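Local coordinates for kinesin-like protein KAR3 (PDB 1F9V) that probably works as an ATP-hydrolysing kinesin motor on microtubules, its motor domain holding ADP and magnesium, at residues N85-Y91 with T239-L245; I114-N119 with L186-V192; L245-R250 with I267-L271. The protein carries 2 engineered substitutions. All blocks are in the same frame, centred on the assembly; numbering follows the deposited sequence.

Contact 1 (N85-Y91 with T239-L245); sequences NVCIFAY and TLNLVDL
Val86 and Leu240 lie side by side in two neighbouring parallel strands, 86-91 and 235-244, at the centre of the mixed sheet of the kinesin motor domain, a P-loop NTPase fold. Their contact, Val86 CB to Leu240 CD2 at 4.0 Å, is continued on the same face by Ile88 CD1 and Leu242 CD2, which meet at 3.9 Å. On the other face Phe89 leans against Val243: ring atom CD1 is 3.7 Å from Val243 CB, and CG2 of the valine reaches the same flank of the ring. Between these two layers the backbones are hydrogen-bonded, Val86 N to Thr239 O, Ile88 N to Asn241 O and Ala90 N to Val243 O, with return bonds from Asn241 N to Val86 O and from Val243 N to Ile88 O. Val86 O has a further, weak bond from Asn241 ND2 (3.3 Å). At the exit end Leu245 N closes the pairing on Ala90 O at 3.1 Å, and Leu245 CD1 lies 3.9 Å from Tyr91 CD1 at the ring edge.

At the entry end a side chain takes over from the backbone. Asn85 CG sits beside its own N (chi1 -73°), which brings OD1 round to accept from Thr239 N at 3.0 Å; a water also donates to OD1 and lies 2.8 Å from Thr239 OG1, itself bonded to His224. Further out, strand 311-318 flanks strand 86-91 on its other edge, while helix 98-103 covers Ala90 and Leu242. Near the magnesium ion, Asp244 OD2 is hydrogen-bonded to OG1 of Thr99 in the P-loop.

Contact 2 (I114-N119 with L186-V192); sequences ISHIFN and LESEEMV
The Phe118 ring lies with one face against the backbone of Ser188 and Glu189, carbonyl carbon Ser188 C standing 3.6 Å above its plane toward the rim. At the ring edge, in plane, are Leu186 O, 2.9 Å from CZ, and Ile114 CG2 from the preceding helical turn. This is helix-on-loop packing at the flank of the kinesin motor domain: helix 109-124 presses on the connection between strand 184-185 and helix 192-199, with Val133 of the central sheet touching both Phe118 and Leu186. Were Phe118 replaced by alanine, the Ser188-Glu189 peptide would probably lose the ring face it rests on, leaving a gap between loop and helix.

The side chains of Asn119 and Glu189 cross at about a right angle, and their amide and carboxylate planes are 50° apart. Glu189 CG is wedged between its own N and carbonyl carbon (chi1 46°), and a further bend at chi2 brings the carboxylate beside Ser115 and Phe118 CB. Ile114 CG2 slides past it in the opposite direction, 3.8 Å from Glu189 CB. The carboxylate gains no bond here: OE1 lies 3.3 Å from Ser115 O, acceptor facing acceptor, and 3.3 Å from Ser115 CA.

Contact 3 (L245-R250 with I267-L271); sequences LAGSER and INKSL
Leu245 opens the run by sliding past Leu271 in the opposite direction, its CD1 4.2 Å from Leu271 CD2. It belongs to the Asp-Leu-Ala-Gly-Ser-Glu sequence of 244-249, the switch II motif of kinesins, which here leaves strand 235-244 as an extended loop and passes over helix 258-281. Ala246 turns its methyl toward the helix, where CB lies 4.1 Å from Ile267 CG1, while its backbone N is hydrogen-bonded to His218 ND1.

Gly247 offers only backbone to the helix: its O lies 3.6 Å from Ile267 CG2. The lack of a side chain matters on the other side, because a beta carbon at this place would collide with Glu249 OE1. Ser248 then rests on Leu271, whose CD1 approaches the serine CA at 3.6 Å and its CB a little farther off. Leu271 CD1 thus fits against the loop while CD2 points to Leu245, so that the two branches of one leucine support both ends of the Leu245-Ser248 run.

The Glu249 carboxylate is held by Thr94, a residue of the ADP pocket, which hydrogen-bonds OE2. The Glu249 carbonyl faces the helix, through a water that donates both to Glu249 O (3.1 Å) and to Asn268 OD1 (2.7 Å).

Arg250, held at its backbone N by Glu327, starts out extended (CG anti to N, chi1 -178°) and then bends at chi2 and chi3, which brings the guanidinium back beside the Asn268 amide, the two side chains meeting at a slant with their planes 31° apart. The bridging water sits above one face of the guanidinium, toward its rim, and Arg250 NH2 comes to 3.3 Å from Asn268 OD1.

Taken together, the three contacts run from the flank of the motor domain, through its central sheet, to the switch II loop. Contact 1 is central; contact 2 lies about 17 Å and contact 3 about 15 Å from it, centre to centre, with about 31 Å between the centres of the outer two, on opposite sides of the chain's centre. In sequence, contact 2 falls between the two strands of contact 1, and contact 3 follows directly, sharing Leu245. Packing joins each outer contact to the middle one: Leu240 CD1 meets Ile117 CD1 at 3.9 Å, and Tyr91 OH reaches Ser248 CB at 3.4 Å. The central strands thus connect directly to the switch II loop, consistent with nucleotide state being relayed toward helix 258-281.

Contact 1 (N85-Y91 with T239-L245)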
loop_
_atom_site.group_PDB
_atom_site.type_symbol
_atom_site.label_atom_id
_atom_site.label_comp_id
_atom_site.label_asym_id
_atom_site.label_seq_id
_atom_site.Cartn_x
_atom_site.Cartn_y
_atom_site.Cartn_z
ATOM N N ASN A 85 -6.105 -3.486 -12.699
ATOM C CA ASN A 85 -6.350 -3.593 -11.277
ATOM C C ASN A 85 -5.113 -2.954 -10.659
ATOM O O ASN A 85 -4.012 -3.058 -11.215
ATOM C CB ASN A 85 -6.441 -5.047 -10.840
ATOM C CG ASN A 85 -7.731 -5.702 -11.281
ATOM O OD1 ASN A 85 -8.754 -5.038 -11.464
ATOM N ND2 ASN A 85 -7.687 -7.013 -11.455
ATOM N N VAL A 86 -5.295 -2.312 -9.515
ATOM C CA VAL A 86 -4.193 -1.626 -8.861
ATOM C C VAL A 86 -4.143 -1.937 -7.378
ATOM O O VAL A 86 -5.176 -1.997 -6.716
ATOM C CB VAL A 86 -4.342 -0.087 -9.046
ATOM C CG1 VAL A 86 -3.389 0.664 -8.113
ATOM C CG2 VAL A 86 -4.103 0.283 -10.489
ATOM N N CYS A 87 -2.931 -2.138 -6.865
ATOM C CA CYS A 87 -2.729 -2.384 -5.440
ATOM C C CYS A 87 -1.660 -1.418 -4.943
ATOM O O CYS A 87 -0.628 -1.242 -5.590
ATOM C CB CYS A 87 -2.240 -3.815 -5.169
ATOM S SG CYS A 87 -3.516 -5.092 -5.168
ATOM N N ILE A 88 -1.926 -0.781 -3.808
ATOM C CA ILE A 88 -0.954 0.113 -3.189
ATOM C C ILE A 88 -0.881 -0.320 -1.735
ATOM O O ILE A 88 -1.890 -0.302 -1.025
ATOM C CB ILE A 88 -1.380 1.594 -3.265
ATOM C CG1 ILE A 88 -1.428 2.041 -4.731
ATOM C CG2 ILE A 88 -0.393 2.448 -2.463
ATOM C CD1 ILE A 88 -1.827 3.499 -4.938
ATOM N N PHE A 89 0.306 -0.735 -1.296
ATOM C CA PHE A 89 0.482 -1.181 0.082
ATOM C C PHE A 89 1.390 -0.236 0.871
ATOM O O PHE A 89 2.545 -0.033 0.492
ATOM C CB PHE A 89 1.120 -2.579 0.137
ATOM C CG PHE A 89 0.320 -3.661 -0.542
ATOM C CD1 PHE A 89 -0.645 -4.373 0.158
ATOM C CD2 PHE A 89 0.579 -4.002 -1.866
ATOM C CE1 PHE A 89 -1.343 -5.422 -0.452
ATOM C CE2 PHE A 89 -0.112 -5.048 -2.489
ATOM C CZ PHE A 89 -1.073 -5.759 -1.778
ATOM N N ALA A 90 0.879 0.336 1.953
ATOM C CA ALA A 90 1.702 1.196 2.803
ATOM C C ALA A 90 2.260 0.251 3.869
ATOM O O ALA A 90 1.499 -0.352 4.631
ATOM C CB ALA A 90 0.867 2.288 3.439
ATOM N N TYR A 91 3.588 0.136 3.912
ATOM C CA TYR A 91 4.301 -0.763 4.820
ATOM C C TYR A 91 5.272 0.010 5.704
ATOM O O TYR A 91 5.908 0.958 5.242
ATOM C CB TYR A 91 5.085 -1.788 3.984
ATOM C CG TYR A 91 5.914 -2.782 4.766
ATOM C CD1 TYR A 91 5.468 -4.091 4.954
ATOM C CD2 TYR A 91 7.151 -2.420 5.320
ATOM C CE1 TYR A 91 6.222 -5.016 5.672
ATOM C CE2 TYR A 91 7.919 -3.346 6.047
ATOM C CZ TYR A 91 7.444 -4.639 6.217
ATOM O OH TYR A 91 8.172 -5.559 6.932
ATOM N N THR A 239 -10.216 -2.585 -10.506
ATOM C CA THR A 239 -10.335 -2.465 -9.062
ATOM C C THR A 239 -9.044 -1.934 -8.432
ATOM O O THR A 239 -7.947 -2.344 -8.803
ATOM C CB THR A 239 -10.686 -3.834 -8.430
ATOM O OG1 THR A 239 -11.969 -4.261 -8.914
ATOM C CG2 THR A 239 -10.735 -3.740 -6.923
ATOM N N LEU A 240 -9.199 -1.001 -7.499
ATOM C CA LEU A 240 -8.069 -0.432 -6.779
ATOM C C LEU A 240 -8.166 -0.882 -5.338
ATOM O O LEU A 240 -9.228 -0.786 -4.718
ATOM C CB LEU A 240 -8.098 1.095 -6.827
ATOM C CG LEU A 240 -8.005 1.690 -8.227
ATOM C CD1 LEU A 240 -9.386 2.197 -8.630
ATOM C CD2 LEU A 240 -6.957 2.806 -8.259
ATOM N N ASN A 241 -7.056 -1.387 -4.810
ATOM C CA ASN A 241 -7.007 -1.840 -3.432
ATOM C C ASN A 241 -5.928 -1.018 -2.748
ATOM O O ASN A 241 -4.740 -1.206 -3.005
ATOM C CB ASN A 241 -6.675 -3.332 -3.389
ATOM C CG ASN A 241 -7.584 -4.145 -4.289
ATOM O OD1 ASN A 241 -8.675 -4.545 -3.879
ATOM N ND2 ASN A 241 -7.150 -4.374 -5.524
ATOM N N LEU A 242 -6.367 -0.089 -1.905
ATOM C CA LEU A 242 -5.473 0.817 -1.178
ATOM C C LEU A 242 -5.348 0.313 0.257
ATOM O O LEU A 242 -6.266 0.445 1.065
ATOM C CB LEU A 242 -6.044 2.241 -1.254
ATOM C CG LEU A 242 -6.495 2.616 -2.678
ATOM C CD1 LEU A 242 -7.027 4.037 -2.708
ATOM C CD2 LEU A 242 -5.329 2.464 -3.648
ATOM N N VAL A 243 -4.180 -0.248 0.564
ATOM C CA VAL A 243 -3.922 -0.877 1.852
ATOM C C VAL A 243 -2.981 -0.176 2.819
ATOM O O VAL A 243 -1.876 0.220 2.454
ATOM C CB VAL A 243 -3.368 -2.318 1.631
ATOM C CG1 VAL A 243 -3.328 -3.094 2.947
ATOM C CG2 VAL A 243 -4.215 -3.048 0.591
ATOM N N ASP A 244 -3.434 -0.071 4.064
ATOM C CA ASP A 244 -2.679 0.514 5.168
ATOM C C ASP A 244 -2.385 -0.717 6.038
ATOM O O ASP A 244 -3.203 -1.131 6.862
ATOM C CB ASP A 244 -3.567 1.525 5.897
ATOM C CG ASP A 244 -2.878 2.188 7.069
ATOM O OD1 ASP A 244 -1.722 1.833 7.385
ATOM O OD2 ASP A 244 -3.514 3.077 7.675
ATOM N N LEU A 245 -1.221 -1.318 5.823
ATOM C CA LEU A 245 -0.846 -2.536 6.533
ATOM C C LEU A 245 -0.639 -2.414 8.034
ATOM O O LEU A 245 -0.463 -1.325 8.573
ATOM C CB LEU A 245 0.427 -3.125 5.909
ATOM C CG LEU A 245 0.359 -3.567 4.444
ATOM C CD1 LEU A 245 1.770 -3.803 3.908
ATOM C CD2 LEU A 245 -0.469 -4.841 4.324
HETATM O O HOH W 1 -11.239 -6.034 -10.960
#

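Contact 2 (I114-N119 with L186-V192)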
loop_
_atom_site.group_PDB
_atom_site.type_symbol
_atom_site.label_atom_id
_atom_site.label_comp_id
_atom_site.label_asym_id
_atom_site.label_seq_id
_atom_site.Cartn_x
_atom_site.Cartn_y
_atom_site.Cartn_z
ATOM N N ILE A 114 -9.495 9.214 -5.209
ATOM C CA ILE A 114 -10.897 9.411 -5.538
ATOM C C ILE A 114 -11.113 10.711 -6.315
ATOM O O ILE A 114 -11.824 10.728 -7.317
ATOM C CB ILE A 114 -11.752 9.382 -4.263
ATOM C CG1 ILE A 114 -11.838 7.931 -3.770
ATOM C CG2 ILE A 114 -13.148 9.932 -4.540
ATOM C CD1 ILE A 114 -12.357 7.772 -2.379
ATOM N N SER A 115 -10.486 11.794 -5.869
ATOM C CA SER A 115 -10.619 13.078 -6.561
ATOM C C SER A 115 -10.041 13.008 -7.971
ATOM O O SER A 115 -10.610 13.558 -8.916
ATOM C CB SER A 115 -9.896 14.178 -5.785
ATOM O OG SER A 115 -10.474 14.354 -4.511
ATOM N N HIS A 116 -8.901 12.336 -8.108
ATOM C CA HIS A 116 -8.243 12.199 -9.397
ATOM C C HIS A 116 -9.094 11.378 -10.362
ATOM O O HIS A 116 -9.213 11.712 -11.540
ATOM C CB HIS A 116 -6.875 11.533 -9.211
ATOM C CG HIS A 116 -6.021 11.535 -10.441
ATOM N ND1 HIS A 116 -5.754 12.680 -11.163
ATOM C CD2 HIS A 116 -5.359 10.534 -11.067
ATOM C CE1 HIS A 116 -4.964 12.383 -12.178
ATOM N NE2 HIS A 116 -4.709 11.086 -12.143
ATOM N N ILE A 117 -9.682 10.299 -9.861
ATOM C CA ILE A 117 -10.514 9.434 -10.696
ATOM C C ILE A 117 -11.755 10.166 -11.214
ATOM O O ILE A 117 -12.119 10.029 -12.382
ATOM C CB ILE A 117 -10.947 8.164 -9.923
ATOM C CG1 ILE A 117 -9.778 7.174 -9.862
ATOM C CG2 ILE A 117 -12.141 7.509 -10.609
ATOM C CD1 ILE A 117 -9.960 6.060 -8.838
ATOM N N PHE A 118 -12.398 10.945 -10.353
ATOM C CA PHE A 118 -13.583 11.675 -10.774
ATOM C C PHE A 118 -13.233 12.784 -11.764
ATOM O O PHE A 118 -14.028 13.106 -12.645
ATOM C CB PHE A 118 -14.321 12.225 -9.554
ATOM C CG PHE A 118 -15.335 11.266 -8.995
ATOM C CD1 PHE A 118 -16.486 10.955 -9.717
ATOM C CD2 PHE A 118 -15.128 10.643 -7.771
ATOM C CE1 PHE A 118 -17.411 10.036 -9.226
ATOM C CE2 PHE A 118 -16.047 9.721 -7.273
ATOM C CZ PHE A 118 -17.192 9.419 -8.006
ATOM N N ASN A 119 -12.038 13.360 -11.639
ATOM C CA ASN A 119 -11.625 14.403 -12.578
ATOM C C ASN A 119 -11.498 13.743 -13.943
ATOM O O ASN A 119 -11.875 14.312 -14.965
ATOM C CB ASN A 119 -10.274 15.007 -12.184
ATOM C CG ASN A 119 -10.369 15.921 -10.978
ATOM O OD1 ASN A 119 -11.453 16.389 -10.618
ATOM N ND2 ASN A 119 -9.227 16.181 -10.342
ATOM N N LEU A 186 -20.322 5.826 -5.049
ATOM C CA LEU A 186 -19.623 7.097 -4.892
ATOM C C LEU A 186 -19.984 7.893 -6.136
ATOM O O LEU A 186 -19.424 7.668 -7.206
ATOM C CB LEU A 186 -18.106 6.888 -4.824
ATOM C CG LEU A 186 -17.516 6.318 -3.531
ATOM C CD1 LEU A 186 -16.006 6.215 -3.664
ATOM C CD2 LEU A 186 -17.887 7.201 -2.364
ATOM N N GLU A 187 -20.931 8.817 -6.000
ATOM C CA GLU A 187 -21.374 9.619 -7.139
ATOM C C GLU A 187 -20.563 10.893 -7.345
ATOM O O GLU A 187 -20.642 11.526 -8.398
ATOM C CB GLU A 187 -22.855 9.962 -6.982
ATOM C CG GLU A 187 -23.679 8.820 -6.408
ATOM C CD GLU A 187 -25.060 8.723 -7.028
ATOM O OE1 GLU A 187 -26.046 9.059 -6.336
ATOM O OE2 GLU A 187 -25.158 8.313 -8.207
ATOM N N SER A 188 -19.792 11.263 -6.329
ATOM C CA SER A 188 -18.940 12.446 -6.376
ATOM C C SER A 188 -17.836 12.239 -5.348
ATOM O O SER A 188 -18.046 11.563 -4.338
ATOM C CB SER A 188 -19.747 13.712 -6.056
ATOM O OG SER A 188 -20.230 13.712 -4.725
ATOM N N GLU A 189 -16.663 12.811 -5.607
ATOM C CA GLU A 189 -15.524 12.662 -4.704
ATOM C C GLU A 189 -15.833 13.043 -3.259
ATOM O O GLU A 189 -15.237 12.497 -2.333
ATOM C CB GLU A 189 -14.332 13.487 -5.209
ATOM C CG GLU A 189 -14.677 14.904 -5.628
ATOM C CD GLU A 189 -14.275 15.195 -7.061
ATOM O OE1 GLU A 189 -13.073 15.053 -7.385
ATOM O OE2 GLU A 189 -15.162 15.563 -7.864
ATOM N N GLU A 190 -16.770 13.968 -3.071
ATOM C CA GLU A 190 -17.144 14.431 -1.736
ATOM C C GLU A 190 -17.819 13.367 -0.868
ATOM O O GLU A 190 -17.810 13.459 0.360
ATOM C CB GLU A 190 -18.066 15.649 -1.853
ATOM C CG GLU A 190 -18.042 16.311 -3.224
ATOM C CD GLU A 190 -18.973 17.505 -3.314
ATOM O OE1 GLU A 190 -20.199 17.291 -3.455
ATOM O OE2 GLU A 190 -18.478 18.656 -3.246
ATOM N N MET A 191 -18.395 12.353 -1.504
ATOM C CA MET A 191 -19.082 11.300 -0.768
ATOM C C MET A 191 -18.159 10.368 0.011
ATOM O O MET A 191 -18.595 9.718 0.955
ATOM C CB MET A 191 -19.966 10.491 -1.716
ATOM C CG MET A 191 -21.427 10.910 -1.673
ATOM S SD MET A 191 -22.357 10.376 -3.126
ATOM C CE MET A 191 -22.292 8.588 -2.950
ATOM N N VAL A 192 -16.886 10.303 -0.376
ATOM C CA VAL A 192 -15.935 9.448 0.331
ATOM C C VAL A 192 -15.856 9.877 1.793
ATOM O O VAL A 192 -15.432 9.109 2.658
ATOM C CB VAL A 192 -14.521 9.528 -0.281
ATOM C CG1 VAL A 192 -13.960 10.935 -0.139
ATOM C CG2 VAL A 192 -13.606 8.528 0.415
HETATM O O HOH W 2 -11.835 13.044 -2.217
#

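Contact 3 (L245-R250 with I267-L271)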
loop_
_atom_site.group_PDB
_atom_site.type_symbol
_atom_site.label_atom_id
_atom_site.label_comp_id
_atom_site.label_asym_id
_atom_site.label_seq_id
_atom_site.Cartn_x
_atom_site.Cartn_y
_atom_site.Cartn_z
ATOM N N LEU A 245 -1.221 -1.318 5.823
ATOM C CA LEU A 245 -0.846 -2.536 6.533
ATOM C C LEU A 245 -0.639 -2.414 8.034
ATOM O O LEU A 245 -0.463 -1.325 8.573
ATOM C CB LEU A 245 0.427 -3.125 5.909
ATOM C CG LEU A 245 0.359 -3.567 4.444
ATOM C CD1 LEU A 245 1.770 -3.803 3.908
ATOM C CD2 LEU A 245 -0.469 -4.841 4.324
ATOM N N ALA A 246 -0.678 -3.556 8.712
ATOM C CA ALA A 246 -0.431 -3.594 10.144
ATOM C C ALA A 246 1.044 -3.206 10.348
ATOM O O ALA A 246 1.880 -3.463 9.477
ATOM C CB ALA A 246 -0.673 -5.009 10.675
ATOM N N GLY A 247 1.360 -2.595 11.488
ATOM C CA GLY A 247 2.739 -2.212 11.762
ATOM C C GLY A 247 3.706 -3.377 11.614
ATOM O O GLY A 247 3.446 -4.480 12.098
ATOM N N SER A 248 4.845 -3.130 10.971
ATOM C CA SER A 248 5.837 -4.174 10.732
ATOM C C SER A 248 6.898 -4.348 11.819
ATOM O O SER A 248 7.791 -5.181 11.668
ATOM C CB SER A 248 6.553 -3.900 9.411
ATOM O OG SER A 248 7.194 -2.630 9.466
ATOM N N GLU A 249 6.810 -3.573 12.901
ATOM C CA GLU A 249 7.811 -3.650 13.970
ATOM C C GLU A 249 8.036 -5.068 14.471
ATOM O O GLU A 249 7.084 -5.809 14.711
ATOM C CB GLU A 249 7.435 -2.740 15.146
ATOM C CG GLU A 249 6.058 -2.980 15.722
ATOM C CD GLU A 249 5.001 -2.083 15.096
ATOM O OE1 GLU A 249 5.176 -1.664 13.927
ATOM O OE2 GLU A 249 3.993 -1.802 15.777
ATOM N N ARG A 250 9.307 -5.433 14.622
ATOM C CA ARG A 250 9.686 -6.761 15.080
ATOM C C ARG A 250 9.447 -6.936 16.572
ATOM O O ARG A 250 10.088 -6.283 17.395
ATOM C CB ARG A 250 11.161 -7.029 14.766
ATOM C CG ARG A 250 11.631 -8.423 15.159
ATOM C CD ARG A 250 11.960 -9.254 13.930
ATOM N NE ARG A 250 10.842 -10.092 13.496
ATOM C CZ ARG A 250 9.814 -9.663 12.765
ATOM N NH1 ARG A 250 9.748 -8.395 12.380
ATOM N NH2 ARG A 250 8.856 -10.509 12.408
ATOM N N ILE A 267 0.403 -11.208 12.385
ATOM C CA ILE A 267 0.987 -10.083 11.661
ATOM C C ILE A 267 2.286 -10.553 11.008
ATOM O O ILE A 267 2.532 -10.281 9.835
ATOM C CB ILE A 267 1.278 -8.894 12.610
ATOM C CG1 ILE A 267 -0.043 -8.291 13.095
ATOM C CG2 ILE A 267 2.125 -7.841 11.897
ATOM C CD1 ILE A 267 0.097 -7.405 14.316
ATOM N N ASN A 268 3.102 -11.280 11.766
ATOM C CA ASN A 268 4.367 -11.790 11.253
ATOM C C ASN A 268 4.133 -12.657 10.020
ATOM O O ASN A 268 4.761 -12.463 8.979
ATOM C CB ASN A 268 5.078 -12.629 12.315
ATOM C CG ASN A 268 5.724 -11.786 13.401
ATOM O OD1 ASN A 268 5.696 -10.556 13.358
ATOM N ND2 ASN A 268 6.312 -12.454 14.387
ATOM N N LYS A 269 3.225 -13.619 10.144
ATOM C CA LYS A 269 2.924 -14.525 9.040
ATOM C C LYS A 269 2.362 -13.792 7.825
ATOM O O LYS A 269 2.766 -14.047 6.686
ATOM C CB LYS A 269 1.924 -15.591 9.498
ATOM C CG LYS A 269 2.472 -17.001 9.476
ATOM C CD LYS A 269 3.523 -17.201 10.556
ATOM C CE LYS A 269 2.883 -17.435 11.916
ATOM N NZ LYS A 269 3.660 -16.775 13.000
ATOM N N SER A 270 1.424 -12.885 8.076
ATOM C CA SER A 270 0.784 -12.127 7.012
ATOM C C SER A 270 1.779 -11.251 6.249
ATOM O O SER A 270 1.797 -11.252 5.019
ATOM C CB SER A 270 -0.351 -11.270 7.593
ATOM O OG SER A 270 -1.029 -10.574 6.565
ATOM N N LEU A 271 2.610 -10.505 6.972
ATOM C CA LEU A 271 3.587 -9.639 6.312
ATOM C C LEU A 271 4.655 -10.460 5.598
ATOM O O LEU A 271 5.097 -10.102 4.506
ATOM C CB LEU A 271 4.226 -8.684 7.326
ATOM C CG LEU A 271 3.280 -7.602 7.867
ATOM C CD1 LEU A 271 4.051 -6.691 8.824
ATOM C CD2 LEU A 271 2.673 -6.790 6.715
HETATM O O HOH W 3 7.417 -8.928 14.638
#